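Local coordinates for response regulator receiver domain protein (CheY) (Rhodospirillum rubrum, PDB 3HEB) that probably serves as a receiver domain of two-component signalling, taking up a phosphoryl group on an aspartate to switch a downstream response, at residues 16-27 and 125-134; 46-57 and 82-90. All blocks are in the same frame, centred on the assembly; numbering follows the deposited sequence.

Contact 1 (16-27 and 125-134). With PO4 (phosphate ion), chain C.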
loop_
_atom_site.group_PDB
_atom_site.type_symbol
_atom_site.label_atom_id
_atom_site.label_comp_id
_atom_site.label_asym_id
_atom_site.label_seq_id
_atom_site.Cartn_x
_atom_site.Cartn_y
_atom_site.Cartn_z
ATOM N N HIS A 16 -7.393 -21.239 1.251
ATOM C CA HIS A 16 -6.867 -19.979 0.753
ATOM C C HIS A 16 -5.417 -19.825 1.162
ATOM O O HIS A 16 -4.598 -19.313 0.396
ATOM C CB HIS A 16 -7.675 -18.805 1.300
ATOM C CG HIS A 16 -9.084 -18.755 0.798
ATOM N ND1 HIS A 16 -9.932 -17.700 1.058
ATOM C CD2 HIS A 16 -9.808 -19.649 0.081
ATOM C CE1 HIS A 16 -11.115 -17.944 0.525
ATOM N NE2 HIS A 16 -11.063 -19.123 -0.071
ATOM N N ALA A 17 -5.094 -20.277 2.367
ATOM C CA ALA A 17 -3.727 -20.170 2.847
ATOM C C ALA A 17 -2.760 -20.897 1.921
ATOM O O ALA A 17 -1.671 -20.404 1.659
ATOM C CB ALA A 17 -3.617 -20.729 4.259
ATOM N N ARG A 18 -3.159 -22.064 1.425
ATOM C CA ARG A 18 -2.297 -22.831 0.537
ATOM C C ARG A 18 -2.288 -22.245 -0.871
ATOM O O ARG A 18 -1.315 -22.396 -1.602
ATOM C CB ARG A 18 -2.726 -24.306 0.518
ATOM C CG ARG A 18 -2.449 -25.052 1.836
ATOM C CD ARG A 18 -2.927 -26.509 1.777
ATOM N NE ARG A 18 -2.825 -27.186 3.072
ATOM C CZ ARG A 18 -1.681 -27.438 3.699
ATOM N NH1 ARG A 18 -0.528 -27.074 3.155
ATOM N NH2 ARG A 18 -1.684 -28.048 4.877
ATOM N N LEU A 19 -3.362 -21.563 -1.252
ATOM C CA LEU A 19 -3.419 -20.936 -2.572
ATOM C C LEU A 19 -2.553 -19.670 -2.596
ATOM O O LEU A 19 -1.850 -19.396 -3.573
ATOM C CB LEU A 19 -4.859 -20.562 -2.924
ATOM C CG LEU A 19 -4.989 -19.692 -4.176
ATOM C CD1 LEU A 19 -4.613 -20.508 -5.404
ATOM C CD2 LEU A 19 -6.413 -19.185 -4.294
ATOM N N ILE A 20 -2.617 -18.906 -1.508
ATOM C CA ILE A 20 -1.860 -17.672 -1.363
ATOM C C ILE A 20 -0.367 -17.970 -1.384
ATOM O O ILE A 20 0.398 -17.343 -2.114
ATOM C CB ILE A 20 -2.206 -16.985 -0.019
ATOM C CG1 ILE A 20 -3.676 -16.552 -0.012
ATOM C CG2 ILE A 20 -1.310 -15.778 0.201
ATOM C CD1 ILE A 20 -4.167 -16.049 1.336
ATOM N N GLU A 21 0.034 -18.953 -0.585
ATOM C CA GLU A 21 1.423 -19.339 -0.469
ATOM C C GLU A 21 2.056 -19.817 -1.765
ATOM O O GLU A 21 3.166 -19.417 -2.092
ATOM C CB GLU A 21 1.564 -20.441 0.577
ATOM C CG GLU A 21 2.991 -20.939 0.789
ATOM C CD GLU A 21 3.054 -22.364 1.361
ATOM O OE1 GLU A 21 2.258 -22.706 2.276
ATOM O OE2 GLU A 21 3.915 -23.145 0.894
ATOM N N LYS A 22 1.369 -20.676 -2.507
ATOM C CA LYS A 22 1.962 -21.185 -3.733
ATOM C C LYS A 22 1.990 -20.159 -4.838
ATOM O O LYS A 22 2.844 -20.211 -5.714
ATOM C CB LYS A 22 1.239 -22.447 -4.214
ATOM C CG LYS A 22 -0.196 -22.249 -4.645
ATOM C CD LYS A 22 -0.835 -23.582 -5.039
ATOM C CE LYS A 22 0.024 -24.325 -6.056
ATOM N NZ LYS A 22 0.416 -23.435 -7.187
ATOM N N ASN A 23 1.066 -19.213 -4.805
ATOM C CA ASN A 23 1.064 -18.213 -5.849
ATOM C C ASN A 23 2.092 -17.135 -5.575
ATOM O O ASN A 23 2.527 -16.438 -6.488
ATOM C CB ASN A 23 -0.337 -17.650 -6.028
ATOM C CG ASN A 23 -1.200 -18.563 -6.871
ATOM O OD1 ASN A 23 -1.029 -18.633 -8.088
ATOM N ND2 ASN A 23 -2.109 -19.288 -6.232
ATOM N N ILE A 24 2.504 -17.012 -4.321
ATOM C CA ILE A 24 3.528 -16.041 -3.989
ATOM C C ILE A 24 4.837 -16.614 -4.536
ATOM O O ILE A 24 5.686 -15.875 -5.052
ATOM C CB ILE A 24 3.650 -15.839 -2.466
ATOM C CG1 ILE A 24 2.406 -15.120 -1.937
ATOM C CG2 ILE A 24 4.903 -15.041 -2.138
ATOM C CD1 ILE A 24 2.164 -13.778 -2.574
ATOM N N ARG A 25 4.991 -17.932 -4.415
ATOM C CA ARG A 25 6.186 -18.610 -4.908
ATOM C C ARG A 25 6.135 -18.571 -6.415
ATOM O O ARG A 25 7.155 -18.411 -7.075
ATOM C CB ARG A 25 6.226 -20.073 -4.460
ATOM C CG ARG A 25 6.144 -20.275 -2.972
ATOM C CD ARG A 25 7.056 -19.303 -2.248
ATOM N NE ARG A 25 7.159 -19.606 -0.826
ATOM C CZ ARG A 25 7.787 -18.839 0.057
ATOM N NH1 ARG A 25 8.362 -17.709 -0.330
ATOM N NH2 ARG A 25 7.882 -19.229 1.322
ATOM N N ARG A 26 4.929 -18.714 -6.952
ATOM C CA ARG A 26 4.721 -18.699 -8.393
ATOM C C ARG A 26 5.272 -17.400 -8.969
ATOM O O ARG A 26 5.760 -17.372 -10.093
ATOM C CB ARG A 26 3.227 -18.800 -8.697
ATOM C CG ARG A 26 2.872 -19.593 -9.951
ATOM C CD ARG A 26 1.362 -19.522 -10.205
ATOM N NE ARG A 26 0.866 -20.588 -11.075
ATOM C CZ ARG A 26 0.887 -21.881 -10.763
ATOM N NH1 ARG A 26 1.382 -22.283 -9.596
ATOM N NH2 ARG A 26 0.405 -22.775 -11.620
ATOM N N ALA A 27 5.194 -16.334 -8.183
ATOM C CA ALA A 27 5.663 -15.020 -8.604
ATOM C C ALA A 27 7.176 -14.859 -8.464
ATOM O O ALA A 27 7.730 -13.807 -8.791
ATOM C CB ALA A 27 4.944 -13.941 -7.806
ATOM N N PHE A 125 -8.397 -15.275 -8.352
ATOM C CA PHE A 125 -7.869 -15.200 -7.004
ATOM C C PHE A 125 -6.375 -15.541 -7.021
ATOM O O PHE A 125 -5.553 -14.806 -6.485
ATOM C CB PHE A 125 -8.639 -16.186 -6.112
ATOM C CG PHE A 125 -8.280 -16.114 -4.653
ATOM C CD1 PHE A 125 -7.369 -15.178 -4.176
ATOM C CD2 PHE A 125 -8.878 -16.981 -3.748
ATOM C CE1 PHE A 125 -7.042 -15.124 -2.831
ATOM C CE2 PHE A 125 -8.554 -16.930 -2.395
ATOM C CZ PHE A 125 -7.639 -15.990 -1.936
ATOM N N ALA A 126 -6.029 -16.656 -7.657
ATOM C CA ALA A 126 -4.638 -17.104 -7.741
ATOM C C ALA A 126 -3.780 -16.085 -8.487
ATOM O O ALA A 126 -2.676 -15.753 -8.051
ATOM C CB ALA A 126 -4.571 -18.463 -8.434
ATOM N N ASN A 127 -4.290 -15.601 -9.613
ATOM C CA ASN A 127 -3.574 -14.613 -10.404
ATOM C C ASN A 127 -3.332 -13.326 -9.616
ATOM O O ASN A 127 -2.263 -12.721 -9.722
ATOM C CB ASN A 127 -4.356 -14.256 -11.662
ATOM C CG ASN A 127 -3.933 -12.918 -12.221
ATOM O OD1 ASN A 127 -2.874 -12.796 -12.842
ATOM N ND2 ASN A 127 -4.746 -11.890 -11.971
ATOM N N ALA A 128 -4.327 -12.902 -8.840
ATOM C CA ALA A 128 -4.200 -11.685 -8.060
ATOM C C ALA A 128 -3.079 -11.795 -7.027
ATOM O O ALA A 128 -2.360 -10.828 -6.788
ATOM C CB ALA A 128 -5.517 -11.360 -7.378
ATOM N N ILE A 129 -2.936 -12.971 -6.423
ATOM C CA ILE A 129 -1.894 -13.211 -5.430
ATOM C C ILE A 129 -0.527 -13.163 -6.111
ATOM O O ILE A 129 0.467 -12.678 -5.553
ATOM C CB ILE A 129 -2.073 -14.595 -4.775
ATOM C CG1 ILE A 129 -3.453 -14.676 -4.110
ATOM C CG2 ILE A 129 -0.960 -14.839 -3.762
ATOM C CD1 ILE A 129 -3.767 -16.026 -3.489
ATOM N N ARG A 130 -0.487 -13.688 -7.323
ATOM C CA ARG A 130 0.725 -13.701 -8.120
ATOM C C ARG A 130 1.072 -12.227 -8.349
ATOM O O ARG A 130 2.224 -11.804 -8.211
ATOM C CB ARG A 130 0.416 -14.406 -9.433
ATOM C CG ARG A 130 1.576 -14.775 -10.314
ATOM C CD ARG A 130 1.016 -15.659 -11.440
ATOM N NE ARG A 130 0.311 -16.810 -10.877
ATOM C CZ ARG A 130 -0.885 -17.246 -11.271
ATOM N NH1 ARG A 130 -1.547 -16.639 -12.248
ATOM N NH2 ARG A 130 -1.424 -18.294 -10.673
ATOM N N GLN A 131 0.050 -11.442 -8.670
ATOM C CA GLN A 131 0.221 -10.018 -8.909
ATOM C C GLN A 131 0.715 -9.324 -7.641
ATOM O O GLN A 131 1.517 -8.396 -7.711
ATOM C CB GLN A 131 -1.098 -9.407 -9.369
ATOM C CG GLN A 131 -0.949 -8.452 -10.521
ATOM C CD GLN A 131 -0.040 -9.006 -11.609
ATOM O OE1 GLN A 131 1.116 -8.595 -11.734
ATOM N NE2 GLN A 131 -0.557 -9.957 -12.391
ATOM N N LEU A 132 0.229 -9.787 -6.493
ATOM C CA LEU A 132 0.617 -9.255 -5.183
ATOM C C LEU A 132 2.111 -9.570 -4.926
ATOM O O LEU A 132 2.868 -8.731 -4.420
ATOM C CB LEU A 132 -0.241 -9.924 -4.096
ATOM C CG LEU A 132 -0.355 -9.383 -2.660
ATOM C CD1 LEU A 132 -0.664 -10.544 -1.725
ATOM C CD2 LEU A 132 0.916 -8.719 -2.221
ATOM N N GLY A 133 2.515 -10.790 -5.278
ATOM C CA GLY A 133 3.894 -11.211 -5.093
ATOM C C GLY A 133 4.850 -10.418 -5.964
ATOM O O GLY A 133 5.931 -10.046 -5.519
ATOM N N LEU A 134 4.456 -10.153 -7.204
ATOM C CA LEU A 134 5.289 -9.387 -8.120
ATOM C C LEU A 134 5.495 -7.968 -7.608
ATOM O O LEU A 134 6.602 -7.449 -7.651
ATOM C CB LEU A 134 4.649 -9.344 -9.511
ATOM C CG LEU A 134 4.723 -10.674 -10.260
ATOM C CD1 LEU A 134 3.928 -10.605 -11.554
ATOM C CD2 LEU A 134 6.196 -11.001 -10.531
HETATM P P PO4 C . -13.737 -18.582 -2.820
HETATM O O1 PO4 C . -13.474 -19.230 -4.253
HETATM O O2 PO4 C . -13.458 -19.645 -1.676
HETATM O O3 PO4 C . -12.781 -17.337 -2.616
HETATM O O4 PO4 C . -15.246 -18.108 -2.723
#

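Contact 2 (46-57 and 82-90)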
loop_
_atom_site.group_PDB
_atom_site.type_symbol
_atom_site.label_atom_id
_atom_site.label_comp_id
_atom_site.label_asym_id
_atom_site.label_seq_id
_atom_site.Cartn_x
_atom_site.Cartn_y
_atom_site.Cartn_z
ATOM N N LEU A 46 3.891 -11.233 16.768
ATOM C CA LEU A 46 4.097 -9.817 16.505
ATOM C C LEU A 46 4.399 -8.958 17.729
ATOM O O LEU A 46 5.205 -8.028 17.656
ATOM C CB LEU A 46 2.862 -9.259 15.800
ATOM C CG LEU A 46 2.880 -8.966 14.293
ATOM C CD1 LEU A 46 3.925 -9.798 13.572
ATOM C CD2 LEU A 46 1.475 -9.215 13.738
ATOM N N PHE A 47 3.749 -9.258 18.850
ATOM C CA PHE A 47 3.941 -8.467 20.057
ATOM C C PHE A 47 4.727 -9.148 21.174
ATOM O O PHE A 47 5.232 -8.478 22.078
ATOM C CB PHE A 47 2.582 -7.992 20.585
ATOM C CG PHE A 47 1.844 -7.105 19.626
ATOM C CD1 PHE A 47 0.881 -7.629 18.768
ATOM C CD2 PHE A 47 2.149 -5.744 19.550
ATOM C CE1 PHE A 47 0.234 -6.809 17.845
ATOM C CE2 PHE A 47 1.507 -4.912 18.627
ATOM C CZ PHE A 47 0.550 -5.446 17.775
ATOM N N GLY A 48 4.839 -10.470 21.104
ATOM C CA GLY A 48 5.573 -11.202 22.123
ATOM C C GLY A 48 4.717 -11.523 23.331
ATOM O O GLY A 48 3.571 -11.082 23.425
ATOM N N ASP A 49 5.277 -12.284 24.262
ATOM C CA ASP A 49 4.562 -12.679 25.465
ATOM C C ASP A 49 4.305 -11.497 26.379
ATOM O O ASP A 49 3.295 -11.458 27.080
ATOM C CB ASP A 49 5.347 -13.755 26.208
ATOM C CG ASP A 49 5.518 -15.010 25.384
ATOM O OD1 ASP A 49 4.484 -15.556 24.942
ATOM O OD2 ASP A 49 6.674 -15.446 25.172
ATOM N N ASP A 50 5.221 -10.535 26.377
ATOM C CA ASP A 50 5.059 -9.351 27.209
ATOM C C ASP A 50 4.033 -8.413 26.576
ATOM O O ASP A 50 3.550 -7.483 27.221
ATOM C CB ASP A 50 6.405 -8.632 27.389
ATOM C CG ASP A 50 7.135 -8.410 26.078
ATOM O OD1 ASP A 50 6.554 -7.786 25.163
ATOM O OD2 ASP A 50 8.295 -8.861 25.965
ATOM N N LYS A 51 3.707 -8.681 25.313
ATOM C CA LYS A 51 2.731 -7.903 24.538
ATOM C C LYS A 51 3.153 -6.474 24.196
ATOM O O LYS A 51 2.333 -5.682 23.728
ATOM C CB LYS A 51 1.375 -7.878 25.259
ATOM C CG LYS A 51 0.747 -9.257 25.431
ATOM C CD LYS A 51 0.609 -9.949 24.084
ATOM C CE LYS A 51 0.355 -11.447 24.226
ATOM N NZ LYS A 51 0.392 -12.116 22.891
ATOM N N SER A 52 4.429 -6.158 24.407
ATOM C CA SER A 52 4.970 -4.825 24.133
ATOM C C SER A 52 5.307 -4.597 22.653
ATOM O O SER A 52 5.462 -3.453 22.217
ATOM C CB SER A 52 6.235 -4.595 24.965
ATOM O OG SER A 52 7.302 -5.408 24.502
ATOM N N GLY A 53 5.436 -5.684 21.895
ATOM C CA GLY A 53 5.760 -5.567 20.486
ATOM C C GLY A 53 7.254 -5.442 20.246
ATOM O O GLY A 53 7.707 -5.353 19.105
ATOM N N ARG A 54 8.033 -5.453 21.321
ATOM C CA ARG A 54 9.472 -5.316 21.184
ATOM C C ARG A 54 10.114 -6.392 20.329
ATOM O O ARG A 54 11.160 -6.170 19.733
ATOM C CB ARG A 54 10.120 -5.234 22.567
ATOM C CG ARG A 54 9.985 -3.833 23.150
ATOM C CD ARG A 54 10.557 -3.714 24.540
ATOM N NE ARG A 54 9.782 -4.488 25.498
ATOM C CZ ARG A 54 9.879 -4.357 26.815
ATOM N NH1 ARG A 54 10.725 -3.474 27.333
ATOM N NH2 ARG A 54 9.124 -5.101 27.614
ATOM N N VAL A 55 9.484 -7.555 20.254
ATOM C CA VAL A 55 9.999 -8.637 19.425
ATOM C C VAL A 55 10.025 -8.201 17.965
ATOM O O VAL A 55 10.845 -8.679 17.183
ATOM C CB VAL A 55 9.112 -9.889 19.528
ATOM C CG1 VAL A 55 9.383 -10.617 20.834
ATOM C CG2 VAL A 55 7.650 -9.481 19.443
ATOM N N SER A 56 9.126 -7.285 17.610
ATOM C CA SER A 56 9.022 -6.777 16.247
ATOM C C SER A 56 9.971 -5.625 15.919
ATOM O O SER A 56 10.162 -5.302 14.744
ATOM C CB SER A 56 7.581 -6.325 15.953
ATOM O OG SER A 56 6.705 -7.424 15.757
ATOM N N ALA A 57 10.547 -5.001 16.947
ATOM C CA ALA A 57 11.476 -3.885 16.768
ATOM C C ALA A 57 12.597 -4.161 15.763
ATOM O O ALA A 57 13.397 -5.094 15.927
ATOM C CB ALA A 57 12.078 -3.506 18.104
ATOM N N LYS A 82 -0.905 -1.046 13.901
ATOM C CA LYS A 82 -0.691 0.333 13.476
ATOM C C LYS A 82 -0.610 1.373 14.584
ATOM O O LYS A 82 -0.349 2.547 14.312
ATOM C CB LYS A 82 -1.770 0.747 12.463
ATOM C CG LYS A 82 -1.627 0.091 11.093
ATOM C CD LYS A 82 -0.272 0.414 10.453
ATOM C CE LYS A 82 -0.063 -0.365 9.160
ATOM N NZ LYS A 82 1.282 -0.107 8.555
ATOM N N GLU A 83 -0.827 0.946 15.825
ATOM C CA GLU A 83 -0.759 1.852 16.966
ATOM C C GLU A 83 0.549 1.707 17.744
ATOM O O GLU A 83 1.051 2.677 18.289
ATOM C CB GLU A 83 -1.958 1.623 17.893
ATOM C CG GLU A 83 -3.110 2.589 17.655
ATOM C CD GLU A 83 -4.452 2.027 18.084
ATOM O OE1 GLU A 83 -4.551 1.480 19.201
ATOM O OE2 GLU A 83 -5.416 2.138 17.299
ATOM N N ASN A 84 1.097 0.497 17.777
ATOM C CA ASN A 84 2.345 0.218 18.475
ATOM C C ASN A 84 3.592 0.544 17.644
ATOM O O ASN A 84 3.724 0.118 16.499
ATOM C CB ASN A 84 2.361 -1.252 18.899
ATOM C CG ASN A 84 3.740 -1.730 19.336
ATOM O OD1 ASN A 84 4.647 -1.873 18.518
ATOM N ND2 ASN A 84 3.900 -1.980 20.632
ATOM N N PRO A 85 4.535 1.300 18.228
ATOM C CA PRO A 85 5.800 1.736 17.622
ATOM C C PRO A 85 6.646 0.722 16.852
ATOM O O PRO A 85 7.213 1.057 15.805
ATOM C CB PRO A 85 6.564 2.308 18.812
ATOM C CG PRO A 85 5.464 2.906 19.639
ATOM C CD PRO A 85 4.409 1.822 19.601
ATOM N N HIS A 86 6.754 -0.507 17.355
ATOM C CA HIS A 86 7.595 -1.499 16.686
ATOM C C HIS A 86 6.916 -2.378 15.643
ATOM O O HIS A 86 7.507 -3.360 15.192
ATOM C CB HIS A 86 8.290 -2.398 17.723
ATOM C CG HIS A 86 8.891 -1.646 18.867
ATOM N ND1 HIS A 86 8.234 -1.447 20.057
ATOM C CD2 HIS A 86 10.091 -1.014 18.992
ATOM C CE1 HIS A 86 8.991 -0.726 20.872
ATOM N NE2 HIS A 86 10.123 -0.456 20.239
ATOM N N THR A 87 5.693 -2.032 15.249
ATOM C CA THR A 87 4.972 -2.821 14.252
ATOM C C THR A 87 4.192 -1.969 13.260
ATOM O O THR A 87 3.857 -2.427 12.171
ATOM C CB THR A 87 3.966 -3.782 14.909
ATOM O OG1 THR A 87 3.023 -3.024 15.682
ATOM C CG2 THR A 87 4.674 -4.786 15.796
ATOM N N ARG A 88 3.898 -0.732 13.635
ATOM C CA ARG A 88 3.123 0.147 12.770
ATOM C C ARG A 88 3.741 0.456 11.417
ATOM O O ARG A 88 3.026 0.616 10.433
ATOM C CB ARG A 88 2.811 1.459 13.494
ATOM C CG ARG A 88 4.027 2.277 13.890
ATOM C CD ARG A 88 3.581 3.505 14.651
ATOM N NE ARG A 88 4.698 4.269 15.188
ATOM C CZ ARG A 88 4.560 5.260 16.061
ATOM N NH1 ARG A 88 3.351 5.604 16.482
ATOM N NH2 ARG A 88 5.630 5.884 16.537
ATOM N N ARG A 89 5.063 0.540 11.360
ATOM C CA ARG A 89 5.729 0.847 10.104
ATOM C C ARG A 89 5.639 -0.332 9.139
ATOM O O ARG A 89 5.971 -0.208 7.961
ATOM C CB ARG A 89 7.189 1.209 10.359
ATOM C CG ARG A 89 7.881 1.846 9.169
ATOM C CD ARG A 89 9.308 2.212 9.517
ATOM N NE ARG A 89 9.373 3.309 10.479
ATOM C CZ ARG A 89 10.451 3.594 11.199
ATOM N NH1 ARG A 89 11.545 2.861 11.069
ATOM N NH2 ARG A 89 10.443 4.613 12.041
ATOM N N SER A 90 5.188 -1.475 9.646
ATOM C CA SER A 90 5.049 -2.668 8.833
ATOM C C SER A 90 3.846 -2.533 7.927
ATOM O O SER A 90 2.728 -2.292 8.403
ATOM C CB SER A 90 4.860 -3.902 9.713
ATOM O OG SER A 90 6.047 -4.253 10.389
#

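Contact 1 (16-27 and 125-134)
Asn23 and Arg130 form the one hydrogen bond between two obliquely crossing helices, and the rest of the interface shows how apolar side chains can be set around such a polar clasp. Arg130 NH2 reaches Asn23 OD1 at 2.6 Å, nearly along the C=O axis, although its N-H is bent to 133°. The other end of the amide turns back into its own helix: Asn23 ND2 donates to Leu19 O at 2.7 Å, while Asn23 N approaches that carbonyl from its opposite face. Both ends of the amide are thus engaged, which fixes its rotation. An alanine in place of Asn23 would probably leave the Arg130 guanidinium without its acceptor and free to swing, close to the positively charged Arg26.

Beside this clasp Ile129 is a knob in a hole made by Leu19, Ile20, Asn23 and Ile24. With CG1 anti to its carbonyl carbon (chi1 -59°), its branches divide the work: CD1 meets Ile20 CG1 at 3.5 Å, and CG2 lies 3.5 Å from Ile24 CD1. One turn earlier, Leu19 CD2 sits over a face of the Phe125 ring, 3.6 Å from its centroid, as a CH-pi contact. That ring presents its edge to the face of His16, a T-shaped pair with centroids 5.1 Å apart. His16 NE2 in turn donates to O2 of a phosphate ion, probably from the crystallisation liquor, at 2.9 Å, while its ND1 is hydrogen-bonded to Lys118.

The axes of the short segments approach to 7.6 Å, and Gly133 lets the backbones come close near Ile24. Helix 122-136 also meets the second subunit, Leu132 packing on its Phe135. Ile20 packs on Met9 of strand 6-10, and helices 14-26 and 122-136 lie side by side on one face of the sheet, as in CheY.

Contact 2 (46-57 and 82-90)
Thr87 and His86 press against Ser56 and Ala57 in the densest part of this contact, an instance of two loops closing on each other mainly through close touches between small side chains and backbone. The methyl CG2 of Thr87 comes to 3.3 Å from Ser56 CB. Its placement follows from the first torsion: OG1 stands between the backbone N and the carbonyl carbon (chi1 59°), hydrogen-bonded to Val81 O of the preceding helix 74-83, and this swings the methyl toward Ser56. The backbone of His86 joins in, its O lying 3.1 Å from Ser56 CB, while Ala57 CB approaches His86 CD2 at 3.3 Å, obliquely to the ring. On the inner side the rim of Phe47 meets Asn84, with Phe47 CE2 3.8 Å from Asn84 CB and ring and amide planes almost perpendicular. His86 ND1 is buried by the contact without a hydrogen-bonding partner in the model.

The single hydrogen bond across the loops joins Asn84 to Ser52: Asn84 ND2 donates to Ser52 O at 2.7 Å, from above the carbonyl plane. The amide is steadied at its other end, since Asn84 OD1 accepts from His86 N in an Asx turn. Ser52 is held likewise, its N and OG both donating to Asp50 OD1, while its OG receives Arg54 NE.

Toward solvent the packing thins out. The exposed Arg54 runs alongside the imidazole and touches it lightly, with CG 4.0 Å from His86 CE1; Arg54 CA lies over one face of the ring and Pro85 CB over the other.

Gly53, with positive phi, turns the first loop where Asn84 passes; a side chain there would clash with Asn84 ND2. These apposed turns follow helices 39-47 and 74-83 and lead into strands 61-65 and 92-96, the alpha-to-beta connections of the CheY-like alternating fold, at the sheet end remote from the predicted phosphorylation site.

In the fold
Contacts 1 and 2 lie on opposite sides of the chain's centre, about 27 Å between their centres, and share no helix or strand. Contact 1 is helix against helix, joining the first and last helices of the domain and so closing the chain on itself; contact 2 is nested within that span and joins two loops. Both are partly buried, but contact 1 buries 648 Å² against 366 Å² and is built on branched aliphatic and aromatic side chains. Contact 2 relies more on backbone carbonyls, turns and glycine. Each has one hydrogen bond across it involving an asparagine: the amide accepts from an arginine in contact 1, and donates to a carbonyl in contact 2.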